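Local coordinates for colicin-D (Escherichia coli, PDB 5ZNM), which kills Escherichia coli and closely related bacteria by inhibiting protein synthesis, its C-terminal domain acting as a tRNase, at residues K13-L18 and V24-V29; N52-V57 and G273-Y278; V140-G145 and I263-D268; Q156-N159 and L164-D167. All blocks are in the same frame, centred on the assembly; numbering follows the deposited sequence.

Contact 1: K13-L18 and V24-V29; sequences KAKAEL and VNQPPV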
loop_
_atom_site.group_PDB
_atom_site.type_symbol
_atom_site.label_atom_id
_atom_site.label_comp_id
_atom_site.label_asym_id
_atom_site.label_seq_id
_atom_site.Cartn_x
_atom_site.Cartn_y
_atom_site.Cartn_z
ATOM N N LYS A 13 -25.126 -16.509 6.915
ATOM C CA LYS A 13 -26.201 -15.729 7.527
ATOM C C LYS A 13 -25.672 -14.402 8.054
ATOM O O LYS A 13 -26.250 -13.343 7.781
ATOM C CB LYS A 13 -26.877 -16.519 8.649
ATOM C CG LYS A 13 -27.904 -15.689 9.440
ATOM C CD LYS A 13 -28.711 -16.547 10.422
ATOM C CE LYS A 13 -29.548 -15.658 11.337
ATOM N NZ LYS A 13 -30.640 -16.393 12.026
ATOM N N ALA A 14 -24.553 -14.434 8.795
ATOM C CA ALA A 14 -23.992 -13.202 9.351
ATOM C C ALA A 14 -23.589 -12.226 8.248
ATOM O O ALA A 14 -23.803 -11.015 8.367
ATOM C CB ALA A 14 -22.785 -13.531 10.242
ATOM N N LYS A 15 -22.989 -12.737 7.169
ATOM C CA LYS A 15 -22.587 -11.878 6.058
ATOM C C LYS A 15 -23.799 -11.243 5.379
ATOM O O LYS A 15 -23.796 -10.042 5.072
ATOM C CB LYS A 15 -21.768 -12.693 5.058
ATOM C CG LYS A 15 -21.445 -11.989 3.752
ATOM C CD LYS A 15 -20.886 -13.014 2.781
ATOM C CE LYS A 15 -20.373 -12.398 1.506
ATOM N NZ LYS A 15 -20.172 -13.467 0.472
ATOM N N ALA A 16 -24.846 -12.038 5.130
ATOM C CA ALA A 16 -26.044 -11.498 4.501
ATOM C C ALA A 16 -26.689 -10.422 5.366
ATOM O O ALA A 16 -27.156 -9.400 4.849
ATOM C CB ALA A 16 -27.048 -12.614 4.214
ATOM N N GLU A 17 -26.725 -10.634 6.688
ATOM C CA GLU A 17 -27.326 -9.645 7.583
ATOM C C GLU A 17 -26.505 -8.357 7.639
ATOM O O GLU A 17 -27.072 -7.255 7.643
ATOM C CB GLU A 17 -27.487 -10.237 8.983
ATOM C CG GLU A 17 -28.611 -11.245 9.065
ATOM C CD GLU A 17 -28.761 -11.852 10.448
ATOM O OE1 GLU A 17 -27.793 -11.815 11.235
ATOM O OE2 GLU A 17 -29.859 -12.370 10.741
ATOM N N LEU A 18 -25.176 -8.470 7.709
ATOM C CA LEU A 18 -24.326 -7.275 7.694
ATOM C C LEU A 18 -24.432 -6.550 6.368
ATOM O O LEU A 18 -24.532 -5.314 6.325
ATOM C CB LEU A 18 -22.862 -7.644 7.950
ATOM C CG LEU A 18 -22.442 -7.929 9.381
ATOM C CD1 LEU A 18 -21.079 -8.610 9.410
ATOM C CD2 LEU A 18 -22.409 -6.637 10.172
ATOM N N VAL A 24 -24.840 -3.499 0.949
ATOM C CA VAL A 24 -23.750 -4.089 0.183
ATOM C C VAL A 24 -24.225 -5.348 -0.533
ATOM O O VAL A 24 -24.969 -6.165 0.032
ATOM C CB VAL A 24 -22.557 -4.385 1.107
ATOM C CG1 VAL A 24 -21.496 -5.206 0.373
ATOM C CG2 VAL A 24 -21.968 -3.073 1.646
ATOM N N ASN A 25 -23.805 -5.497 -1.786
ATOM C CA ASN A 25 -23.959 -6.737 -2.532
ATOM C C ASN A 25 -22.590 -7.346 -2.757
ATOM O O ASN A 25 -21.626 -6.629 -3.034
ATOM C CB ASN A 25 -24.618 -6.508 -3.896
ATOM C CG ASN A 25 -26.068 -6.123 -3.783
ATOM O OD1 ASN A 25 -26.912 -6.974 -3.518
ATOM N ND2 ASN A 25 -26.376 -4.835 -4.004
ATOM N N GLN A 26 -22.506 -8.669 -2.676
ATOM C CA GLN A 26 -21.237 -9.300 -2.975
ATOM C C GLN A 26 -20.896 -9.082 -4.452
ATOM O O GLN A 26 -21.792 -8.964 -5.287
ATOM C CB GLN A 26 -21.293 -10.785 -2.644
ATOM C CG GLN A 26 -21.990 -11.628 -3.661
ATOM C CD GLN A 26 -21.854 -13.099 -3.348
ATOM O OE1 GLN A 26 -21.199 -13.476 -2.376
ATOM N NE2 GLN A 26 -22.468 -13.939 -4.172
ATOM N N PRO A 27 -19.607 -8.984 -4.786
ATOM C CA PRO A 27 -19.234 -8.778 -6.184
ATOM C C PRO A 27 -19.771 -9.899 -7.055
ATOM O O PRO A 27 -19.848 -11.059 -6.618
ATOM C CB PRO A 27 -17.698 -8.801 -6.144
ATOM C CG PRO A 27 -17.333 -8.564 -4.735
ATOM C CD PRO A 27 -18.440 -9.069 -3.896
ATOM N N PRO A 28 -20.092 -9.604 -8.296
ATOM C CA PRO A 28 -20.558 -10.669 -9.188
ATOM C C PRO A 28 -19.391 -11.373 -9.856
ATOM O O PRO A 28 -18.221 -11.010 -9.663
ATOM C CB PRO A 28 -21.411 -9.899 -10.197
ATOM C CG PRO A 28 -20.624 -8.583 -10.365
ATOM C CD PRO A 28 -19.976 -8.311 -9.001
ATOM N N VAL A 29 -19.688 -12.395 -10.628
ATOM C CA VAL A 29 -18.750 -12.892 -11.620
ATOM C C VAL A 29 -19.123 -12.239 -12.937
ATOM O O VAL A 29 -20.267 -11.827 -13.158
ATOM C CB VAL A 29 -18.729 -14.436 -11.726
ATOM C CG1 VAL A 29 -18.294 -15.046 -10.389
ATOM C CG2 VAL A 29 -20.056 -14.972 -12.138
#
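The flat carboxamide of Q26 is met at its oxygen by the ammonium group of K15, which arrives in the carbonyl plane, not over a face. The contact joins a helix to the loop that follows it: K15 sits on helix 3-22, and Q26 belongs to the extended link to helix 32-42, where Q26 and P27 have polyproline-II-like backbone angles. Both side chains are stretched out beyond CG and cross at about a right angle, so that little more than their ends meet. K15 has its CG anti to the backbone N (chi1 172°), and three further extended torsions carry the charge well clear of the helix. Q26 holds CG between its backbone N and carbonyl carbon (chi1 79°), and the extended chain beyond brings OE1 to K15. Lysine fits a helix surface from which a donor must reach far, and glutamine supplies a neutral acceptor. Its backbone O is bonded to R187, and its side chain packs on F19 of the same chain and on R8 of the second subunit. The single bond across this surface contact runs from K15 NZ to Q26 OE1 over 3.0 Å, with a C=O...N angle of 157°.

Contact 2: N52-V57 and G273-Y278; sequences NTASSV and GVEAVY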
loop_
_atom_site.group_PDB
_atom_site.type_symbol
_atom_site.label_atom_id
_atom_site.label_comp_id
_atom_site.label_asym_id
_atom_site.label_seq_id
_atom_site.Cartn_x
_atom_site.Cartn_y
_atom_site.Cartn_z
ATOM N N ASN A 52 -13.340 -1.238 -4.526
ATOM C CA ASN A 52 -13.627 -1.868 -3.244
ATOM C C ASN A 52 -12.440 -2.688 -2.719
ATOM O O ASN A 52 -12.628 -3.737 -2.110
ATOM C CB ASN A 52 -14.898 -2.720 -3.330
ATOM C CG ASN A 52 -16.175 -1.892 -3.159
ATOM O OD1 ASN A 52 -17.291 -2.425 -3.174
ATOM N ND2 ASN A 52 -16.015 -0.594 -2.991
ATOM N N THR A 53 -11.221 -2.220 -2.959
ATOM C CA THR A 53 -10.031 -2.724 -2.284
ATOM C C THR A 53 -10.112 -2.427 -0.789
ATOM O O THR A 53 -10.127 -1.265 -0.383
ATOM C CB THR A 53 -8.808 -2.039 -2.887
ATOM O OG1 THR A 53 -8.908 -2.095 -4.320
ATOM C CG2 THR A 53 -7.520 -2.718 -2.418
ATOM N N ALA A 54 -10.160 -3.466 0.038
ATOM C CA ALA A 54 -10.475 -3.238 1.444
ATOM C C ALA A 54 -9.333 -2.523 2.158
ATOM O O ALA A 54 -8.153 -2.756 1.870
ATOM C CB ALA A 54 -10.779 -4.561 2.145
ATOM N N SER A 55 -9.698 -1.648 3.100
ATOM C CA SER A 55 -8.736 -0.971 3.971
ATOM C C SER A 55 -7.753 -0.113 3.182
ATOM O O SER A 55 -6.593 0.015 3.553
ATOM C CB SER A 55 -7.972 -1.972 4.846
ATOM O OG SER A 55 -8.864 -2.642 5.728
ATOM N N SER A 56 -8.195 0.481 2.083
ATOM C CA SER A 56 -7.290 1.209 1.211
ATOM C C SER A 56 -7.575 2.704 1.275
ATOM O O SER A 56 -8.669 3.141 1.627
ATOM C CB SER A 56 -7.410 0.701 -0.234
ATOM O OG SER A 56 -8.709 0.957 -0.774
ATOM N N VAL A 57 -6.551 3.483 0.959
ATOM C CA VAL A 57 -6.686 4.915 0.696
ATOM C C VAL A 57 -6.616 5.106 -0.808
ATOM O O VAL A 57 -5.765 4.506 -1.476
ATOM C CB VAL A 57 -5.579 5.720 1.406
ATOM C CG1 VAL A 57 -5.700 7.221 1.073
ATOM C CG2 VAL A 57 -5.623 5.484 2.913
ATOM N N GLY A 273 -17.429 -9.544 6.126
ATOM C CA GLY A 273 -17.951 -8.453 6.922
ATOM C C GLY A 273 -17.879 -7.158 6.126
ATOM O O GLY A 273 -17.724 -7.203 4.903
ATOM N N VAL A 274 -17.989 -6.004 6.788
ATOM C CA VAL A 274 -18.095 -4.725 6.088
ATOM C C VAL A 274 -17.211 -3.676 6.750
ATOM O O VAL A 274 -16.845 -3.781 7.925
ATOM C CB VAL A 274 -19.557 -4.198 6.019
ATOM C CG1 VAL A 274 -20.451 -5.171 5.260
ATOM C CG2 VAL A 274 -20.112 -3.951 7.404
ATOM N N GLU A 275 -16.874 -2.642 5.972
ATOM C CA GLU A 275 -16.100 -1.521 6.487
ATOM C C GLU A 275 -16.610 -0.229 5.875
ATOM O O GLU A 275 -16.957 -0.186 4.690
ATOM C CB GLU A 275 -14.592 -1.666 6.196
ATOM C CG GLU A 275 -14.245 -1.871 4.753
ATOM C CD GLU A 275 -12.735 -1.858 4.506
ATOM O OE1 GLU A 275 -11.968 -2.412 5.334
ATOM O OE2 GLU A 275 -12.324 -1.301 3.476
ATOM N N ALA A 276 -16.670 0.814 6.696
ATOM C CA ALA A 276 -17.156 2.113 6.251
ATOM C C ALA A 276 -16.012 2.911 5.628
ATOM O O ALA A 276 -14.886 2.908 6.135
ATOM C CB ALA A 276 -17.758 2.894 7.422
ATOM N N VAL A 277 -16.314 3.584 4.523
ATOM C CA VAL A 277 -15.353 4.373 3.762
ATOM C C VAL A 277 -15.860 5.810 3.711
ATOM O O VAL A 277 -17.008 6.052 3.323
ATOM C CB VAL A 277 -15.183 3.813 2.338
ATOM C CG1 VAL A 277 -14.100 4.558 1.568
ATOM C CG2 VAL A 277 -14.891 2.322 2.371
ATOM N N TYR A 278 -15.004 6.757 4.078
ATOM C CA TYR A 278 -15.324 8.179 4.011
ATOM C C TYR A 278 -14.754 8.726 2.711
ATOM O O TYR A 278 -13.591 8.471 2.389
ATOM C CB TYR A 278 -14.762 8.913 5.231
ATOM C CG TYR A 278 -14.938 10.421 5.207
ATOM C CD1 TYR A 278 -16.196 11.001 5.074
ATOM C CD2 TYR A 278 -13.841 11.265 5.341
ATOM C CE1 TYR A 278 -16.356 12.375 5.064
ATOM C CE2 TYR A 278 -13.991 12.659 5.324
ATOM C CZ TYR A 278 -15.250 13.198 5.186
ATOM O OH TYR A 278 -15.406 14.561 5.176
#
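E275 buries the most surface here, pressing its carboxylate against A54 and S55, the middle of a turn. OE2 of E275 takes the backbone N-H of S55 on its syn lone pair, in a nearly straight bond (S55 N to E275 OE2 2.7 Å, 173° at the hydrogen). The serine hydroxyl lies beside the other oxygen, S55 OG being 3.1 Å from E275 OE1, although its proton has a second acceptor within reach. S55 OG stands beside its own backbone N (chi1 -64°), which brings it to the same carboxylate as the amide. The small A54, with no longer side chain to hold the acid off, has its CA 3.4 Å from E275 OE2. T53 to S56 make a type II beta turn leading into strand 56-61; S55 occupies its third position with positive phi, and S56 OG bonds to T53 O at 2.7 Å. E275 comes from strand 274-281 of the same antiparallel sheet, two places across from strand 56-61. Glutamate, extended beyond CG, is long enough to reach the turn. Its OE2 also forms a salt bridge with R266 NE on adjoining strand 262-267, which would tend to favour the ionised acid.

Contact 3: V140-G145 and I263-D268; sequences VVIEPG and IYWRPD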
loop_
_atom_site.group_PDB
_atom_site.type_symbol
_atom_site.label_atom_id
_atom_site.label_comp_id
_atom_site.label_asym_id
_atom_site.label_seq_id
_atom_site.Cartn_x
_atom_site.Cartn_y
_atom_site.Cartn_z
ATOM N N VAL A 140 -16.652 6.223 19.396
ATOM C CA VAL A 140 -17.618 5.884 18.358
ATOM C C VAL A 140 -17.159 4.665 17.572
ATOM O O VAL A 140 -16.004 4.593 17.132
ATOM C CB VAL A 140 -17.862 7.075 17.414
ATOM C CG1 VAL A 140 -18.731 6.647 16.242
ATOM C CG2 VAL A 140 -18.532 8.207 18.173
ATOM N N VAL A 141 -18.073 3.711 17.388
ATOM C CA VAL A 141 -17.943 2.642 16.400
ATOM C C VAL A 141 -19.056 2.839 15.382
ATOM O O VAL A 141 -20.235 2.859 15.748
ATOM C CB VAL A 141 -18.046 1.245 17.029
ATOM C CG1 VAL A 141 -18.004 0.185 15.929
ATOM C CG2 VAL A 141 -16.939 1.025 18.034
ATOM N N ILE A 142 -18.689 2.990 14.112
ATOM C CA ILE A 142 -19.676 3.238 13.064
ATOM C C ILE A 142 -20.383 1.928 12.731
ATOM O O ILE A 142 -19.737 0.954 12.341
ATOM C CB ILE A 142 -19.012 3.836 11.818
ATOM C CG1 ILE A 142 -18.319 5.158 12.180
ATOM C CG2 ILE A 142 -20.036 3.991 10.685
ATOM C CD1 ILE A 142 -17.526 5.805 11.039
ATOM N N GLU A 143 -21.745 1.908 12.862
ATOM C CA GLU A 143 -22.476 0.657 12.646
ATOM C C GLU A 143 -23.311 0.693 11.364
ATOM O O GLU A 143 -23.939 1.712 11.051
ATOM C CB GLU A 143 -23.411 0.339 13.817
ATOM C CG GLU A 143 -22.903 0.690 15.193
ATOM C CD GLU A 143 -23.971 0.469 16.252
ATOM O OE1 GLU A 143 -24.358 1.447 16.932
ATOM O OE2 GLU A 143 -24.436 -0.686 16.388
ATOM N N PRO A 144 -23.358 -0.413 10.622
ATOM C CA PRO A 144 -24.195 -0.455 9.415
ATOM C C PRO A 144 -25.664 -0.305 9.770
ATOM O O PRO A 144 -26.136 -0.836 10.779
ATOM C CB PRO A 144 -23.898 -1.835 8.808
ATOM C CG PRO A 144 -23.227 -2.614 9.876
ATOM C CD PRO A 144 -22.565 -1.640 10.807
ATOM N N GLY A 145 -26.386 0.435 8.922
ATOM C CA GLY A 145 -27.766 0.797 9.158
ATOM C C GLY A 145 -27.946 2.268 9.450
ATOM O O GLY A 145 -29.033 2.807 9.221
ATOM N N ILE A 263 -20.288 8.790 3.250
ATOM C CA ILE A 263 -19.784 7.496 3.690
ATOM C C ILE A 263 -20.539 6.413 2.928
ATOM O O ILE A 263 -21.742 6.553 2.665
ATOM C CB ILE A 263 -19.941 7.344 5.220
ATOM C CG1 ILE A 263 -18.966 8.302 5.919
ATOM C CG2 ILE A 263 -19.697 5.903 5.668
ATOM C CD1 ILE A 263 -19.218 8.483 7.390
ATOM N N TYR A 264 -19.823 5.371 2.504
ATOM C CA TYR A 264 -20.473 4.169 1.993
ATOM C C TYR A 264 -19.764 2.950 2.580
ATOM O O TYR A 264 -18.677 3.054 3.165
ATOM C CB TYR A 264 -20.488 4.130 0.457
ATOM C CG TYR A 264 -19.232 3.594 -0.182
ATOM C CD1 TYR A 264 -18.018 4.278 -0.079
ATOM C CD2 TYR A 264 -19.249 2.401 -0.879
ATOM C CE1 TYR A 264 -16.862 3.781 -0.663
ATOM C CE2 TYR A 264 -18.099 1.892 -1.456
ATOM C CZ TYR A 264 -16.912 2.581 -1.354
ATOM O OH TYR A 264 -15.776 2.052 -1.936
ATOM N N TRP A 265 -20.397 1.785 2.433
ATOM C CA TRP A 265 -19.859 0.531 2.956
ATOM C C TRP A 265 -19.356 -0.356 1.821
ATOM O O TRP A 265 -19.982 -0.412 0.762
ATOM C CB TRP A 265 -20.929 -0.235 3.735
ATOM C CG TRP A 265 -21.393 0.448 4.954
ATOM C CD1 TRP A 265 -22.431 1.333 5.054
ATOM C CD2 TRP A 265 -20.848 0.311 6.266
ATOM N NE1 TRP A 265 -22.564 1.754 6.350
ATOM C CE2 TRP A 265 -21.607 1.141 7.118
ATOM C CE3 TRP A 265 -19.792 -0.439 6.808
ATOM C CZ2 TRP A 265 -21.346 1.250 8.478
ATOM C CZ3 TRP A 265 -19.533 -0.334 8.165
ATOM C CH2 TRP A 265 -20.310 0.510 8.986
ATOM N N ARG A 266 -18.239 -1.045 2.043
ATOM C CA ARG A 266 -17.719 -2.074 1.154
ATOM C C ARG A 266 -17.378 -3.305 1.974
ATOM O O ARG A 266 -17.233 -3.222 3.200
ATOM C CB ARG A 266 -16.466 -1.626 0.375
ATOM C CG ARG A 266 -15.259 -1.261 1.247
ATOM C CD ARG A 266 -14.079 -0.711 0.388
ATOM N NE ARG A 266 -13.035 -0.134 1.226
ATOM C CZ ARG A 266 -12.232 0.862 0.854
ATOM N NH1 ARG A 266 -12.341 1.395 -0.356
ATOM N NH2 ARG A 266 -11.331 1.339 1.704
ATOM N N PRO A 267 -17.258 -4.470 1.335
ATOM C CA PRO A 267 -16.845 -5.661 2.085
ATOM C C PRO A 267 -15.474 -5.457 2.712
ATOM O O PRO A 267 -14.632 -4.704 2.205
ATOM C CB PRO A 267 -16.825 -6.771 1.025
ATOM C CG PRO A 267 -17.783 -6.314 -0.043
ATOM C CD PRO A 267 -17.590 -4.790 -0.067
ATOM N N ASP A 268 -15.262 -6.118 3.851
ATOM C CA ASP A 268 -13.953 -6.060 4.480
ATOM C C ASP A 268 -12.971 -6.979 3.750
ATOM O O ASP A 268 -13.295 -7.619 2.742
ATOM C CB ASP A 268 -14.052 -6.381 5.973
ATOM C CG ASP A 268 -14.583 -7.790 6.262
ATOM O OD1 ASP A 268 -14.702 -8.615 5.337
ATOM O OD2 ASP A 268 -14.882 -8.060 7.442
HETATM O O HOH W 1 -25.391 2.256 6.942
#
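W265 presses the benzene half of its indole against I142 and P144, and here the contact is tight. P144 lies over one face: its CB stands 4.2 Å from the centroid of the W265 six-membered ring and 17° off the normal, a CH-pi contact. Nearer the rim of that face, P144 CD comes within 3.6 Å of W265 CH2. Proline suits the place because its rigid ring offers several C-H groups to an aromatic face. I142 contributes in two ways: its carbonyl O meets the ring edge in plane, 3.4 Å from W265 CH2, and its methyl CG2 lies 3.8 Å from W265 CZ2. With CG1 beside the backbone N (chi1 -59°), CG2 is the branch turned to the ring. The same I142 O accepts from N225 ND2 of the second subunit, which also packs on P144 and W265.

The tryptophan stands on strand 262-267, an outermost strand of the five-stranded antiparallel sheet within this chain, and the loop between strands 126-131 and 148-150 folds over it. W265 also touches V274 and A276 on the neighbouring strand, while P144 rests on K21 and A22 of helix 3-22.

Towards the pyrrole half the packing gives way to water. One water accepts from both W265 NE1 and G145 N, each at 2.9 Å, and so bridges indole and loop without a direct bond. G145 has a positive phi (110°) at which a side chain would collide with the preceding carbonyl, hence glycine. E143, exposed, starts away from the strand, as suits a charged residue.

Contact 4: Q156-N159 and L164-D167; sequences QLIN and LALD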
loop_
_atom_site.group_PDB
_atom_site.type_symbol
_atom_site.label_atom_id
_atom_site.label_comp_id
_atom_site.label_asym_id
_atom_site.label_seq_id
_atom_site.Cartn_x
_atom_site.Cartn_y
_atom_site.Cartn_z
ATOM N N GLN A 156 -12.301 18.296 2.351
ATOM C CA GLN A 156 -12.663 18.914 1.086
ATOM C C GLN A 156 -11.423 18.994 0.208
ATOM O O GLN A 156 -10.361 19.419 0.679
ATOM C CB GLN A 156 -13.245 20.307 1.327
ATOM C CG GLN A 156 -13.066 21.252 0.182
ATOM C CD GLN A 156 -13.965 22.442 0.291
ATOM O OE1 GLN A 156 -13.684 23.389 1.023
ATOM N NE2 GLN A 156 -15.073 22.399 -0.436
ATOM N N LEU A 157 -11.548 18.573 -1.050
ATOM C CA LEU A 157 -10.458 18.694 -2.009
ATOM C C LEU A 157 -10.521 20.059 -2.684
ATOM O O LEU A 157 -11.596 20.507 -3.095
ATOM C CB LEU A 157 -10.515 17.588 -3.057
ATOM C CG LEU A 157 -10.011 16.222 -2.608
ATOM C CD1 LEU A 157 -10.248 15.205 -3.705
ATOM C CD2 LEU A 157 -8.537 16.283 -2.250
ATOM N N ILE A 158 -9.371 20.717 -2.794
ATOM C CA ILE A 158 -9.291 22.071 -3.327
ATOM C C ILE A 158 -8.121 22.152 -4.291
ATOM O O ILE A 158 -7.335 21.214 -4.438
ATOM C CB ILE A 158 -9.127 23.139 -2.227
ATOM C CG1 ILE A 158 -7.768 22.985 -1.554
ATOM C CG2 ILE A 158 -10.232 23.047 -1.220
ATOM C CD1 ILE A 158 -7.459 24.084 -0.569
ATOM N N ASN A 159 -8.032 23.293 -4.975
ATOM C CA ASN A 159 -6.905 23.618 -5.834
ATOM C C ASN A 159 -6.212 24.791 -5.168
ATOM O O ASN A 159 -6.790 25.877 -5.072
ATOM C CB ASN A 159 -7.345 23.999 -7.246
ATOM C CG ASN A 159 -7.956 22.851 -8.012
ATOM O OD1 ASN A 159 -8.503 23.058 -9.093
ATOM N ND2 ASN A 159 -7.861 21.635 -7.471
ATOM N N LEU A 164 -3.248 19.892 -6.026
ATOM C CA LEU A 164 -4.401 19.249 -5.420
ATOM C C LEU A 164 -4.142 19.125 -3.924
ATOM O O LEU A 164 -3.129 18.550 -3.510
ATOM C CB LEU A 164 -4.640 17.885 -6.058
ATOM C CG LEU A 164 -5.874 17.132 -5.564
ATOM C CD1 LEU A 164 -7.130 17.976 -5.705
ATOM C CD2 LEU A 164 -6.019 15.807 -6.310
ATOM N N ALA A 165 -5.037 19.678 -3.114
ATOM C CA ALA A 165 -4.856 19.693 -1.672
ATOM C C ALA A 165 -6.130 19.239 -0.977
ATOM O O ALA A 165 -7.233 19.347 -1.521
ATOM C CB ALA A 165 -4.457 21.089 -1.169
ATOM N N LEU A 166 -5.963 18.739 0.247
ATOM C CA LEU A 166 -7.067 18.329 1.104
ATOM C C LEU A 166 -7.133 19.278 2.290
ATOM O O LEU A 166 -6.160 19.402 3.043
ATOM C CB LEU A 166 -6.875 16.888 1.581
ATOM C CG LEU A 166 -7.960 16.289 2.470
ATOM C CD1 LEU A 166 -9.277 16.201 1.730
ATOM C CD2 LEU A 166 -7.515 14.919 2.937
ATOM N N ASP A 167 -8.267 19.957 2.444
ATOM C CA ASP A 167 -8.501 20.802 3.606
ATOM C C ASP A 167 -9.253 19.985 4.640
ATOM O O ASP A 167 -10.327 19.456 4.344
ATOM C CB ASP A 167 -9.302 22.053 3.246
ATOM C CG ASP A 167 -8.437 23.145 2.676
ATOM O OD1 ASP A 167 -7.201 22.958 2.646
ATOM O OD2 ASP A 167 -8.987 24.189 2.276
#
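The carbonyl oxygen of I158 is gripped from opposite faces of its plane by two donors. A165 N reaches I158 O at 3.1 Å in a nearly straight bond (170° at the hydrogen), while the amide of N159 folds back so that its ND2 sits above the carbonyl plane, off the lone pairs. These residues belong to an antiparallel beta hairpin, strands 153-160 and 163-170. I158 and A165 form a hydrogen-bonded pair, closed by I158 N to A165 O at 2.8 Å; Q156 and D167 form the next. The non-hydrogen-bonded pair between them, L157 with L166, puts leucines on the other face, where L157 CD2 lies 4.0 Å from L166 CD1 and 4.1 Å from L164 CD1. Leucines suit the part of this face that packs on strand 126-131. Opposite, I158 holds CG1 between N and carbonyl carbon (chi1 67°), which puts CD1 3.2 Å from D167 OD2, a tight methyl-to-carboxylate contact, not a polar bond. The small A165 fits under I158, its CB 3.8 Å from I158 CG1. D167 OD1 forms a salt bridge with R99 NE, and N159 OD1 accepts a hydrogen bond from G288 N. Strand 96-103 borders the hairpin beyond strand 163-170, whereas L157, L164 and L166 pack on A126 and F128 of strand 126-131.

Overall arrangement
Contacts 1, 2 and 3 lie together on one side of the chain's centre. Contacts 2 and 3 are closest, with centres about 9 Å apart, because strands 262-267 and 274-281 are neighbours in one antiparallel sheet; contact 1 lies about 14 Å from each. Contact 4 stands apart, in a different sheet, its centre about 21 Å from contact 2. Along the chain contact 1 closes first; contact 2 then encloses contact 3, which encloses contact 4. Contacts 2 and 3 thus fasten a turn and a loop, far off in sequence, to neighbouring strands, and contact 1 ties helix 3-22 to the loop after it, all beside the second subunit. All four probably belong to the central domain, ahead of the C-terminal tRNase domain.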